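Local coordinates for extracellular solute-binding protein, family 1 (Bifidobacterium longum subsp. infantis, PDB 6FTH) that probably captures human milk oligosaccharides outside the cell and delivers them to an ABC transporter for uptake by this infant-gut bacterium, at residues I29-V34 against I83-L88; V35-T40 against A406-G411; T40-N45 against W62-E67; M46-D51 against L371-N376; L140-G145 against A338-L343. All blocks are in the same frame, centred on the assembly; numbering follows the deposited sequence.

Contact 1. Residues I29-V34 against I83-L88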
# COMPACT_ATOMS: atom_id res chain seq x y z
N ILE A 29 -19.03 24.36 -17.68
CA ILE A 29 -18.23 24.44 -16.47
C ILE A 29 -18.29 23.11 -15.74
O ILE A 29 -19.35 22.48 -15.64
CB ILE A 29 -18.68 25.60 -15.56
CG1 ILE A 29 -18.56 26.94 -16.30
CG2 ILE A 29 -17.81 25.65 -14.31
CD1 ILE A 29 -19.15 28.10 -15.51
N VAL A 30 -17.14 22.66 -15.27
CA VAL A 30 -17.00 21.42 -14.51
C VAL A 30 -16.19 21.77 -13.28
O VAL A 30 -15.04 22.21 -13.41
CB VAL A 30 -16.29 20.33 -15.32
CG1 VAL A 30 -16.14 19.05 -14.48
CG2 VAL A 30 -17.03 20.04 -16.62
N SER A 31 -16.77 21.60 -12.10
CA SER A 31 -16.00 21.75 -10.87
C SER A 31 -15.28 20.45 -10.58
O SER A 31 -15.85 19.36 -10.74
CB SER A 31 -16.90 22.13 -9.69
OG SER A 31 -18.00 21.24 -9.55
N VAL A 32 -14.01 20.55 -10.19
CA VAL A 32 -13.16 19.39 -9.97
C VAL A 32 -12.47 19.53 -8.61
O VAL A 32 -11.57 20.36 -8.45
CB VAL A 32 -12.13 19.20 -11.08
CG1 VAL A 32 -11.35 17.92 -10.84
CG2 VAL A 32 -12.79 19.16 -12.44
N LEU A 33 -12.87 18.70 -7.66
CA LEU A 33 -12.14 18.60 -6.40
C LEU A 33 -10.98 17.64 -6.59
O LEU A 33 -11.17 16.52 -7.08
CB LEU A 33 -13.06 18.09 -5.29
CG LEU A 33 -12.36 17.69 -3.99
CD1 LEU A 33 -11.77 18.89 -3.29
CD2 LEU A 33 -13.35 16.95 -3.06
N VAL A 34 -9.78 18.07 -6.20
CA VAL A 34 -8.60 17.21 -6.25
C VAL A 34 -7.97 17.19 -4.87
O VAL A 34 -7.55 18.23 -4.35
CB VAL A 34 -7.56 17.68 -7.28
CG1 VAL A 34 -6.43 16.65 -7.39
CG2 VAL A 34 -8.20 17.99 -8.62
N ILE A 83 -20.99 17.80 -3.11
CA ILE A 83 -19.90 17.19 -3.85
C ILE A 83 -19.66 17.94 -5.15
O ILE A 83 -20.60 18.44 -5.79
CB ILE A 83 -20.11 15.67 -4.07
CG1 ILE A 83 -21.25 15.41 -5.03
CG2 ILE A 83 -20.37 14.96 -2.72
CD1 ILE A 83 -21.29 13.96 -5.48
N ALA A 84 -18.39 18.04 -5.53
CA ALA A 84 -18.04 18.64 -6.80
C ALA A 84 -18.52 17.76 -7.95
O ALA A 84 -18.81 16.57 -7.77
CB ALA A 84 -16.53 18.80 -6.90
N ASP A 85 -18.62 18.35 -9.14
CA ASP A 85 -19.01 17.56 -10.31
C ASP A 85 -18.11 16.35 -10.46
O ASP A 85 -18.58 15.22 -10.69
CB ASP A 85 -18.93 18.42 -11.58
CG ASP A 85 -19.89 19.60 -11.56
OD1 ASP A 85 -20.91 19.55 -10.83
OD2 ASP A 85 -19.60 20.57 -12.30
N VAL A 86 -16.80 16.57 -10.36
CA VAL A 86 -15.79 15.53 -10.45
C VAL A 86 -14.91 15.63 -9.22
O VAL A 86 -14.51 16.73 -8.82
CB VAL A 86 -14.93 15.72 -11.71
CG1 VAL A 86 -13.74 14.78 -11.69
CG2 VAL A 86 -15.76 15.51 -12.97
N SER A 87 -14.60 14.49 -8.61
CA SER A 87 -13.67 14.45 -7.50
C SER A 87 -12.59 13.41 -7.77
O SER A 87 -12.90 12.27 -8.16
CB SER A 87 -14.39 14.16 -6.19
OG SER A 87 -15.50 15.03 -6.03
N LEU A 88 -11.34 13.79 -7.53
CA LEU A 88 -10.17 12.95 -7.76
C LEU A 88 -9.48 12.64 -6.43
O LEU A 88 -9.17 13.56 -5.66
CB LEU A 88 -9.17 13.66 -8.68
CG LEU A 88 -9.70 14.23 -10.00
CD1 LEU A 88 -8.51 14.78 -10.80
CD2 LEU A 88 -10.53 13.21 -10.85
O HOH W 1 -20.73 20.13 -14.77

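Contact 2. Residues V35-T40 against A406-G411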
# COMPACT_ATOMS: atom_id res chain seq x y z
N VAL A 35 -7.91 16.01 -4.27
CA VAL A 35 -7.19 15.78 -3.03
C VAL A 35 -5.73 15.56 -3.42
O VAL A 35 -5.43 14.67 -4.23
CB VAL A 35 -7.76 14.58 -2.27
CG1 VAL A 35 -7.05 14.38 -0.95
CG2 VAL A 35 -9.28 14.74 -2.05
N LYS A 36 -4.84 16.39 -2.89
CA LYS A 36 -3.48 16.52 -3.38
C LYS A 36 -2.46 15.74 -2.54
O LYS A 36 -2.50 15.73 -1.30
CB LYS A 36 -3.07 17.99 -3.39
CG LYS A 36 -3.85 18.88 -4.35
CD LYS A 36 -3.58 18.64 -5.86
CE LYS A 36 -2.16 18.98 -6.28
NZ LYS A 36 -1.80 20.38 -5.83
N ARG A 37 -1.51 15.13 -3.24
CA ARG A 37 -0.33 14.59 -2.59
C ARG A 37 0.49 15.73 -1.98
O ARG A 37 0.54 16.84 -2.53
CB ARG A 37 0.54 13.93 -3.64
CG ARG A 37 1.72 13.14 -3.13
CD ARG A 37 2.61 12.82 -4.29
NE ARG A 37 3.72 11.95 -3.96
CZ ARG A 37 4.87 12.36 -3.44
NH1 ARG A 37 5.07 13.64 -3.13
NH2 ARG A 37 5.84 11.49 -3.20
N PRO A 38 1.16 15.49 -0.86
CA PRO A 38 2.14 16.48 -0.40
C PRO A 38 3.20 16.73 -1.46
O PRO A 38 3.45 15.90 -2.34
CB PRO A 38 2.75 15.82 0.85
CG PRO A 38 1.70 14.90 1.35
CD PRO A 38 0.99 14.39 0.10
N ALA A 39 3.79 17.92 -1.40
CA ALA A 39 4.96 18.31 -2.20
C ALA A 39 4.62 18.64 -3.64
O ALA A 39 5.55 18.80 -4.46
CB ALA A 39 6.07 17.25 -2.20
N THR A 40 3.34 18.78 -3.98
CA THR A 40 2.90 19.15 -5.31
C THR A 40 2.64 20.65 -5.41
O THR A 40 2.20 21.29 -4.44
CB THR A 40 1.64 18.35 -5.69
OG1 THR A 40 0.64 18.50 -4.67
CG2 THR A 40 1.96 16.88 -5.86
N ALA A 406 1.66 12.89 -9.40
CA ALA A 406 2.54 11.76 -9.01
C ALA A 406 1.68 10.52 -8.74
O ALA A 406 0.71 10.28 -9.48
CB ALA A 406 3.48 12.16 -7.90
N ASP A 407 2.01 9.75 -7.70
CA ASP A 407 1.32 8.49 -7.46
C ASP A 407 -0.14 8.68 -7.06
O ASP A 407 -0.89 7.71 -7.08
CB ASP A 407 2.07 7.69 -6.40
CG ASP A 407 2.15 8.41 -5.08
OD1 ASP A 407 2.77 9.49 -5.04
OD2 ASP A 407 1.53 7.93 -4.12
N ARG A 408 -0.55 9.90 -6.72
CA ARG A 408 -1.95 10.17 -6.41
C ARG A 408 -2.81 10.43 -7.66
O ARG A 408 -3.99 10.74 -7.54
CB ARG A 408 -2.03 11.38 -5.48
CG ARG A 408 -2.02 11.07 -4.00
CD ARG A 408 -0.76 10.37 -3.52
NE ARG A 408 -0.61 10.57 -2.06
CZ ARG A 408 0.45 10.22 -1.34
NH1 ARG A 408 1.48 9.60 -1.89
NH2 ARG A 408 0.49 10.51 -0.04
N PHE A 409 -2.25 10.26 -8.87
CA PHE A 409 -2.91 10.65 -10.10
C PHE A 409 -4.14 9.81 -10.45
O PHE A 409 -4.41 8.74 -9.87
CB PHE A 409 -1.93 10.65 -11.29
CG PHE A 409 -1.65 9.27 -11.91
CD1 PHE A 409 -1.46 8.14 -11.13
CD2 PHE A 409 -1.51 9.16 -13.27
CE1 PHE A 409 -1.17 6.90 -11.73
CE2 PHE A 409 -1.23 7.94 -13.87
CZ PHE A 409 -1.05 6.83 -13.10
N SER A 410 -4.87 10.31 -11.43
CA SER A 410 -6.12 9.73 -11.94
C SER A 410 -5.86 9.35 -13.39
O SER A 410 -6.17 10.12 -14.31
CB SER A 410 -7.25 10.72 -11.84
OG SER A 410 -7.40 11.13 -10.50
N GLY A 411 -5.34 8.15 -13.61
CA GLY A 411 -4.96 7.73 -14.94
C GLY A 411 -4.35 6.35 -14.88
O GLY A 411 -4.45 5.66 -13.87
O HOH W 2 5.25 8.34 -3.26

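Contact 3. Residues T40-N45 against W62-E67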
# COMPACT_ATOMS: atom_id res chain seq x y z
N THR A 40 3.34 18.78 -3.98
CA THR A 40 2.90 19.15 -5.31
C THR A 40 2.64 20.65 -5.41
O THR A 40 2.20 21.29 -4.44
CB THR A 40 1.64 18.35 -5.69
OG1 THR A 40 0.64 18.50 -4.67
CG2 THR A 40 1.96 16.88 -5.86
N ASP A 41 2.95 21.21 -6.58
CA ASP A 41 2.56 22.57 -6.93
C ASP A 41 1.04 22.64 -7.05
O ASP A 41 0.33 21.62 -7.04
CB ASP A 41 3.21 22.97 -8.26
CG ASP A 41 3.33 24.49 -8.45
OD1 ASP A 41 2.73 25.27 -7.67
OD2 ASP A 41 4.05 24.89 -9.39
N LYS A 42 0.54 23.86 -7.11
CA LYS A 42 -0.87 24.07 -7.41
C LYS A 42 -1.16 23.58 -8.83
O LYS A 42 -0.34 23.77 -9.73
CB LYS A 42 -1.16 25.56 -7.27
CG LYS A 42 -2.60 25.91 -6.97
CD LYS A 42 -3.45 25.56 -8.17
CE LYS A 42 -4.78 26.18 -8.18
NZ LYS A 42 -5.65 25.42 -9.08
N ILE A 43 -2.31 22.95 -9.03
CA ILE A 43 -2.65 22.40 -10.34
C ILE A 43 -2.70 23.49 -11.41
O ILE A 43 -2.29 23.28 -12.56
CB ILE A 43 -3.97 21.61 -10.29
CG1 ILE A 43 -3.82 20.41 -9.37
CG2 ILE A 43 -4.37 21.12 -11.70
CD1 ILE A 43 -5.11 19.58 -9.25
N ALA A 44 -3.27 24.65 -11.07
CA ALA A 44 -3.34 25.75 -12.02
C ALA A 44 -1.96 26.13 -12.55
O ALA A 44 -1.86 26.67 -13.66
CB ALA A 44 -4.02 26.97 -11.39
N ASN A 45 -0.90 25.87 -11.78
CA ASN A 45 0.46 26.16 -12.22
C ASN A 45 1.04 25.09 -13.14
O ASN A 45 2.18 25.25 -13.58
CB ASN A 45 1.40 26.33 -11.02
CG ASN A 45 1.16 27.62 -10.28
OD1 ASN A 45 0.56 28.55 -10.82
ND2 ASN A 45 1.61 27.69 -9.03
N TRP A 62 -11.02 24.32 -10.48
CA TRP A 62 -10.27 23.42 -9.61
C TRP A 62 -10.49 23.81 -8.16
O TRP A 62 -10.52 25.00 -7.81
CB TRP A 62 -8.77 23.50 -9.91
CG TRP A 62 -8.32 23.10 -11.31
CD1 TRP A 62 -7.93 23.95 -12.31
CD2 TRP A 62 -8.18 21.77 -11.84
NE1 TRP A 62 -7.57 23.24 -13.42
CE2 TRP A 62 -7.71 21.90 -13.16
CE3 TRP A 62 -8.41 20.50 -11.33
CZ2 TRP A 62 -7.48 20.81 -13.97
CZ3 TRP A 62 -8.17 19.41 -12.14
CH2 TRP A 62 -7.71 19.58 -13.45
N GLN A 63 -10.65 22.80 -7.30
CA GLN A 63 -10.67 22.97 -5.86
C GLN A 63 -9.68 21.95 -5.30
O GLN A 63 -9.82 20.76 -5.55
CB GLN A 63 -12.06 22.69 -5.30
CG GLN A 63 -12.15 22.88 -3.80
CD GLN A 63 -13.49 22.43 -3.24
OE1 GLN A 63 -14.46 22.21 -3.98
NE2 GLN A 63 -13.55 22.27 -1.91
N GLU A 64 -8.68 22.42 -4.57
CA GLU A 64 -7.64 21.56 -4.04
C GLU A 64 -7.74 21.48 -2.52
O GLU A 64 -8.03 22.48 -1.85
CB GLU A 64 -6.26 22.08 -4.42
CG GLU A 64 -6.04 22.08 -5.91
CD GLU A 64 -4.75 22.78 -6.28
OE1 GLU A 64 -3.73 22.10 -6.51
OE2 GLU A 64 -4.75 24.03 -6.31
N VAL A 65 -7.50 20.29 -1.99
CA VAL A 65 -7.47 20.06 -0.55
C VAL A 65 -6.34 19.09 -0.23
O VAL A 65 -6.03 18.19 -1.02
CB VAL A 65 -8.81 19.51 -0.04
CG1 VAL A 65 -9.93 20.47 -0.40
CG2 VAL A 65 -9.08 18.13 -0.62
N SER A 66 -5.72 19.27 0.94
CA SER A 66 -4.71 18.33 1.38
C SER A 66 -5.35 17.01 1.82
O SER A 66 -6.55 16.93 2.09
CB SER A 66 -3.91 18.89 2.56
OG SER A 66 -4.72 18.93 3.72
N GLU A 67 -4.52 15.97 1.87
CA GLU A 67 -4.99 14.68 2.34
C GLU A 67 -5.44 14.76 3.80
O GLU A 67 -6.47 14.20 4.17
CB GLU A 67 -3.90 13.63 2.13
CG GLU A 67 -3.74 13.26 0.65
CD GLU A 67 -2.58 12.34 0.35
OE1 GLU A 67 -1.60 12.24 1.13
OE2 GLU A 67 -2.65 11.72 -0.73

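Contact 4. Residues M46-D51 against L371-N376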
# COMPACT_ATOMS: atom_id res chain seq x y z
N MET A 46 0.31 24.02 -13.44
CA MET A 46 0.85 22.93 -14.24
C MET A 46 0.41 23.06 -15.69
O MET A 46 -0.79 23.14 -15.97
CB MET A 46 0.37 21.59 -13.68
CG MET A 46 0.83 21.35 -12.25
SD MET A 46 0.05 19.88 -11.55
CE MET A 46 0.51 20.00 -9.82
N GLN A 47 1.38 23.05 -16.61
CA GLN A 47 1.07 23.20 -18.03
C GLN A 47 0.10 22.13 -18.52
O GLN A 47 -0.85 22.43 -19.25
CB GLN A 47 2.36 23.19 -18.86
CG GLN A 47 2.12 23.37 -20.35
CD GLN A 47 1.57 24.74 -20.66
OE1 GLN A 47 2.16 25.75 -20.27
NE2 GLN A 47 0.43 24.80 -21.34
N TRP A 48 0.34 20.87 -18.14
CA TRP A 48 -0.54 19.81 -18.63
C TRP A 48 -1.98 20.06 -18.23
O TRP A 48 -2.90 19.68 -18.97
CB TRP A 48 -0.07 18.43 -18.15
CG TRP A 48 -0.15 18.21 -16.66
CD1 TRP A 48 0.88 18.30 -15.78
CD2 TRP A 48 -1.31 17.86 -15.89
NE1 TRP A 48 0.44 18.06 -14.50
CE2 TRP A 48 -0.90 17.77 -14.55
CE3 TRP A 48 -2.65 17.61 -16.21
CZ2 TRP A 48 -1.79 17.46 -13.51
CZ3 TRP A 48 -3.54 17.30 -15.18
CH2 TRP A 48 -3.10 17.24 -13.85
N ALA A 49 -2.21 20.70 -17.07
CA ALA A 49 -3.57 20.95 -16.63
C ALA A 49 -4.23 22.05 -17.47
O ALA A 49 -5.45 22.02 -17.68
CB ALA A 49 -3.60 21.31 -15.15
N LYS A 50 -3.44 23.02 -17.92
CA LYS A 50 -3.94 24.03 -18.85
C LYS A 50 -4.25 23.40 -20.20
O LYS A 50 -5.30 23.67 -20.79
CB LYS A 50 -2.91 25.15 -18.99
CG LYS A 50 -2.81 26.06 -17.78
CD LYS A 50 -2.14 27.39 -18.14
CE LYS A 50 -2.12 28.36 -16.96
NZ LYS A 50 -3.42 28.46 -16.22
N ASP A 51 -3.34 22.54 -20.68
CA ASP A 51 -3.59 21.78 -21.91
C ASP A 51 -4.86 20.95 -21.79
O ASP A 51 -5.67 20.89 -22.72
CB ASP A 51 -2.41 20.85 -22.21
CG ASP A 51 -1.13 21.58 -22.57
OD1 ASP A 51 -1.17 22.82 -22.75
OD2 ASP A 51 -0.08 20.91 -22.68
N LEU A 371 4.29 12.12 -14.05
CA LEU A 371 5.67 12.59 -14.14
C LEU A 371 5.80 14.09 -14.36
O LEU A 371 6.93 14.59 -14.45
CB LEU A 371 6.38 11.87 -15.29
CG LEU A 371 6.38 10.34 -15.18
CD1 LEU A 371 6.99 9.69 -16.43
CD2 LEU A 371 7.11 9.89 -13.94
N GLY A 372 4.70 14.82 -14.47
CA GLY A 372 4.72 16.24 -14.75
C GLY A 372 4.66 16.54 -16.25
O GLY A 372 4.75 15.66 -17.10
N SER A 373 4.51 17.83 -16.55
CA SER A 373 4.30 18.26 -17.93
C SER A 373 5.49 17.90 -18.82
O SER A 373 6.65 17.95 -18.39
CB SER A 373 4.12 19.78 -17.94
OG SER A 373 3.05 20.18 -17.10
N PHE A 374 5.19 17.54 -20.07
CA PHE A 374 6.23 17.34 -21.07
C PHE A 374 7.08 18.59 -21.20
O PHE A 374 6.58 19.72 -21.20
CB PHE A 374 5.58 17.02 -22.42
CG PHE A 374 4.87 15.68 -22.47
CD1 PHE A 374 5.43 14.56 -21.90
CD2 PHE A 374 3.65 15.57 -23.09
CE1 PHE A 374 4.78 13.34 -21.96
CE2 PHE A 374 2.98 14.38 -23.16
CZ PHE A 374 3.54 13.26 -22.59
N GLY A 375 8.40 18.39 -21.27
CA GLY A 375 9.34 19.49 -21.35
C GLY A 375 9.74 20.09 -20.03
O GLY A 375 10.66 20.91 -20.00
N ASN A 376 9.09 19.72 -18.94
CA ASN A 376 9.50 20.18 -17.62
C ASN A 376 10.43 19.13 -17.03
O ASN A 376 11.65 19.27 -17.10
CB ASN A 376 8.26 20.48 -16.76
CG ASN A 376 8.60 21.06 -15.41
OD1 ASN A 376 9.70 20.85 -14.89
ND2 ASN A 376 7.64 21.76 -14.82
O HOH W 3 4.50 22.41 -15.76

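Contact 5. Residues L140-G145 against A338-L343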
# COMPACT_ATOMS: atom_id res chain seq x y z
N LEU A 140 -13.40 5.38 -10.49
CA LEU A 140 -12.41 4.77 -11.36
C LEU A 140 -11.12 4.52 -10.60
O LEU A 140 -10.74 5.33 -9.74
CB LEU A 140 -12.07 5.67 -12.55
CG LEU A 140 -13.22 6.11 -13.46
CD1 LEU A 140 -12.72 6.93 -14.63
CD2 LEU A 140 -13.97 4.88 -13.98
N PRO A 141 -10.43 3.43 -10.89
CA PRO A 141 -9.11 3.21 -10.31
C PRO A 141 -8.02 3.91 -11.12
O PRO A 141 -8.27 4.44 -12.20
CB PRO A 141 -8.96 1.69 -10.42
CG PRO A 141 -9.67 1.37 -11.70
CD PRO A 141 -10.81 2.34 -11.81
N SER A 142 -6.80 3.86 -10.59
CA SER A 142 -5.61 4.24 -11.34
C SER A 142 -4.62 3.08 -11.36
O SER A 142 -4.71 2.17 -10.53
CB SER A 142 -4.90 5.44 -10.68
OG SER A 142 -4.57 5.13 -9.32
N SER A 143 -3.66 3.15 -12.30
CA SER A 143 -2.52 2.24 -12.33
C SER A 143 -1.26 3.02 -12.62
O SER A 143 -1.16 3.67 -13.66
CB SER A 143 -2.69 1.16 -13.41
OG SER A 143 -1.43 0.59 -13.75
N ARG A 144 -0.27 2.93 -11.73
CA ARG A 144 1.04 3.51 -11.99
C ARG A 144 1.97 2.55 -12.72
O ARG A 144 3.17 2.85 -12.87
CB ARG A 144 1.70 4.07 -10.71
CG ARG A 144 1.77 3.14 -9.52
CD ARG A 144 2.62 3.76 -8.39
NE ARG A 144 2.40 3.07 -7.14
CZ ARG A 144 2.93 3.43 -5.98
NH1 ARG A 144 3.77 4.46 -5.93
NH2 ARG A 144 2.63 2.77 -4.87
N GLY A 145 1.46 1.41 -13.17
CA GLY A 145 2.17 0.63 -14.17
C GLY A 145 2.91 -0.56 -13.61
O GLY A 145 3.03 -0.78 -12.41
N ALA A 338 -8.01 2.83 -5.76
CA ALA A 338 -9.43 2.65 -6.06
C ALA A 338 -10.28 3.90 -5.96
O ALA A 338 -11.50 3.81 -6.13
CB ALA A 338 -10.00 1.60 -5.11
N ASP A 339 -9.69 5.07 -5.72
CA ASP A 339 -10.44 6.27 -5.37
C ASP A 339 -10.17 7.44 -6.32
O ASP A 339 -10.10 8.58 -5.89
CB ASP A 339 -10.09 6.70 -3.94
CG ASP A 339 -8.66 7.19 -3.80
OD1 ASP A 339 -7.75 6.67 -4.49
OD2 ASP A 339 -8.42 8.10 -3.00
N ARG A 340 -10.04 7.19 -7.61
CA ARG A 340 -9.38 8.17 -8.46
C ARG A 340 -10.28 8.97 -9.41
O ARG A 340 -9.79 9.89 -10.07
CB ARG A 340 -8.19 7.51 -9.16
CG ARG A 340 -7.17 6.98 -8.14
CD ARG A 340 -6.50 8.14 -7.41
NE ARG A 340 -5.74 7.77 -6.22
CZ ARG A 340 -4.44 7.52 -6.21
NH1 ARG A 340 -3.71 7.52 -7.34
NH2 ARG A 340 -3.84 7.24 -5.05
N PHE A 341 -11.57 8.68 -9.49
CA PHE A 341 -12.48 9.54 -10.24
C PHE A 341 -13.91 9.20 -9.89
O PHE A 341 -14.34 8.06 -10.08
CB PHE A 341 -12.28 9.35 -11.75
CG PHE A 341 -13.09 10.30 -12.61
CD1 PHE A 341 -14.45 10.08 -12.84
CD2 PHE A 341 -12.49 11.41 -13.19
CE1 PHE A 341 -15.19 10.96 -13.63
CE2 PHE A 341 -13.23 12.29 -13.97
CZ PHE A 341 -14.59 12.07 -14.17
N SER A 342 -14.68 10.18 -9.41
CA SER A 342 -16.11 9.98 -9.22
C SER A 342 -16.85 11.20 -9.73
O SER A 342 -16.36 12.33 -9.60
CB SER A 342 -16.47 9.74 -7.74
OG SER A 342 -15.97 8.50 -7.25
N LEU A 343 -18.01 10.97 -10.33
CA LEU A 343 -18.84 11.99 -10.97
C LEU A 343 -20.12 12.15 -10.17
O LEU A 343 -20.80 11.17 -9.88
CB LEU A 343 -19.20 11.55 -12.39
CG LEU A 343 -20.12 12.43 -13.25
CD1 LEU A 343 -19.57 13.83 -13.42
CD2 LEU A 343 -20.32 11.78 -14.62

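Contact 1. Residues I29-V34 against I83-L88
Three backbone hydrogen bonds stitch strand 29-34 to the parallel strand 86-88: Val86 N to Ser31 O (3.0 Å), Leu33 N to Val86 O (2.8 Å) and Leu88 N to Leu33 O (2.8 Å). Between them, CA of Val32 leans on Val86 O and CA of Ser87 on Leu33 O, the usual C-H...O supplement of a beta sheet. Strand 29-36 lies between 86-88 and 59-66, with 339-343, which returns late in the chain, beyond 86-88, consistent with the 2-1-3-n order of a type II periplasmic-binding-protein lobe. Just before strand 86-88 the bonding passes to side chains. Asp85 N gives a nearly straight bond to Ser31 OG (3.0 Å, 176°), while Ser31 N returns one to Asp85 OD2 (3.0 Å), reaching it from above the carboxylate plane. A water donates both to that same OD2 and to Ile29 O. Apolar packing follows the two faces. On the one bearing Val32, Val86 and Leu88, the side chains of Val32 and Val86 run side by side, CG1 to CG1 at 4.0 Å, and helix 350-360 covers them through Leu356 and Ala353; Val34 CG2 meets Leu88 CD1 at 3.9 Å. Across the sheet, Leu33 CB rests on the methyl of Ala84.

Contact 2. Residues V35-T40 against A406-G411
Asp407 OD1 takes its shortest bond from Arg37 NE, 2.8 Å away. This salt bridge lies almost in the guanidinium plane and nearly along the C-O axis of the acceptor, although the two flat groups stand perpendicular, at 89°. A weak bond from Arg408 NH1 and another from a water, which also accepts from Arg37 NH2, add to the grip on the same oxygen. Arg408 NH1 has a shorter bond to Asp407 OD2 (2.8 Å), on its syn lone pair, which completes a network of two arginines round one carboxylate. Arg37 gets there as a straight rod: CG is anti to the backbone N (chi1 -172°) and the chain stays extended to NE. The network lies where strand 29-36 runs out into a type II beta turn, Arg37 to Thr40, facing the short 3-10 segment 407-408 of the loop after helix 390-398. Within the turn Thr40 OG1 donates to Arg37 O, and Arg37 NH1 to Pro38 O at 2.9 Å. The aliphatic part of Arg37 also packs: CG lies over one face of the Arg408 guanidinium, 3.6 Å from NE, and CD touches the methyl of Ala406 at 3.8 Å. Arg408 NE itself forms a salt bridge with Glu67, at the start of helix 67-80.

Contact 3. Residues T40-N45 against W62-E67
With CG anti to the carbonyl carbon (chi1 -63°) and the next bond extended (chi2 172°), Glu64 sends its carboxylate from strand 59-66 to the loop 40-45. Ile43, its CG2 anti to the backbone N, lays that methyl on Trp62 from the same strand. Glu64 OE1 accepts from Ile43 N at 3.0 Å, the N-H arriving 44° out of the carboxylate plane, and also forms a salt bridge with Lys36 NZ. Lys42 NZ comes within 3.2 Å of Glu64 OE2, a second salt bridge, though a doubtful one because the place of OE2 is uncertain. Next to these polar groups CG2 of Ile43 sits centrally over the six-membered ring of Trp62, a CH-pi contact with the methyl 3.7 Å from the centroid and 10° off the normal. Val34 and Ala49 adjoin both side chains, which joins the loop to the sheet and to helix 47-56. A glutamine in place of Glu64 would probably leave Lys36 without a negative partner for its charge. The charge of Lys36, and perhaps of Lys42, would be expected to favour the ionised form of the carboxylate, so the acceptor of the Ile43 N-H, at the start of its 3-10 turn, is probably a charged one.

Contact 4. Residues M46-D51 against L371-N376
A serine hydroxyl meeting the first turn of a helix makes this a small, mostly buried polar contact, joining helix 47-56 to the loop that follows helix 363-371. Trp48 N donates to Ser373 OG at 3.0 Å with an angle of 155° at the hydrogen. The hydroxyl is put there by its torsion, OG lying anti to the carbonyl carbon of Ser373 (chi1 -57°), and it also stands at the edge of the Trp48 indole, near the ring plane and 3.2 Å from CD1. Gln47 CB touches OG at 3.6 Å, so the backbone N-H, the indole edge and an aliphatic carbon all border the oxygen. Met46 holds the N-cap position, and N-H groups in a first helical turn find no carbonyl one turn earlier; a distant part of the chain supplies the acceptor for Trp48 here, as water does for Gln47. That water accepts from Gln47 N at 3.3 Å and, weakly, from Asn376 ND2, adding a solvent link between the same two segments. Helix 363-371 ends at Gly372, whose positive phi (91°) is one at which a side chain would be jammed against the preceding carbonyl oxygen. The atom next to CD1 of Trp48 is engaged too: NE1 donates to Pro403 O, and the ring packs on Gln368, Gln369 and Leu405. Gln47 folds back at chi2 and gives its NE2 to Asp51 OD1 at 2.9 Å, in the plane of its own amide, one turn further along the helix.

Contact 5. Residues L140-G145 against A338-L343
Arg340 leaves the backbone with CB 3.4 Å from Leu140 O, the same oxygen that accepts its own N-H at 2.9 Å, with C=O and donor almost in line. Its CG, anti to the carbonyl carbon (chi1 -60°), reaches the side chain of Ser142, 3.4 Å from OG. The chain then bends at chi2 (-68°), CD stays 4.1 Å from Ser142 OG, and NE turns back to Asp339, bonding OD1 at 2.9 Å in a salt bridge that meets the carboxylate from above its plane. At the tip NH1 passes 3.2 Å from Ser142 OG at an angle too poor for a bond, and spends its hydrogens instead on two carbonyls of the loop 406-411, Asp407 O and Phe409 O. With alanine at Arg340 those two carbonyls would probably lose their donor, and Asp339 would be left to its bond with His89. Arg340 and Phe341 both face Leu140, a classic beta bulge, and Leu140 N donates to Phe341 O at 2.9 Å, in the carbonyl plane and on a lone pair. The side chains of Leu140 and Phe341 lie side by side, pointing the same way, with their CB atoms 3.8 Å apart. At this bulge the chain turns between two sheets: strand 336-337 pairs with 140-143, whereas 339-343 forms an edge of the sheet containing 86-88. Helices 114-122 and 124-130 cover Pro141, and helix 350-360 meets Phe341 and Leu343.

Overall arrangement
All five contacts lie on the same side of the chain's centre, in the lobe built on the sheet 59-66, 29-36, 86-88 and 339-343. Contact 1 joins its two inner strands, contact 3 brings a loop onto 59-66, and contact 5 lies at 339-343, where Ser342 O accepts from Ser87 N. Contacts 2 and 3 share Thr40, with centres about 9 Å apart, and are tied by the Lys36-Glu64 and Arg408-Glu67 salt bridges. Contact 4 is furthest out, about 20 Å between centres from contacts 1 and 5. The partners of contacts 1 and 3 follow within residues 62-88, whereas contacts 2, 4 and 5 use residues from 338 to 411, consistent with a two-lobed binding protein.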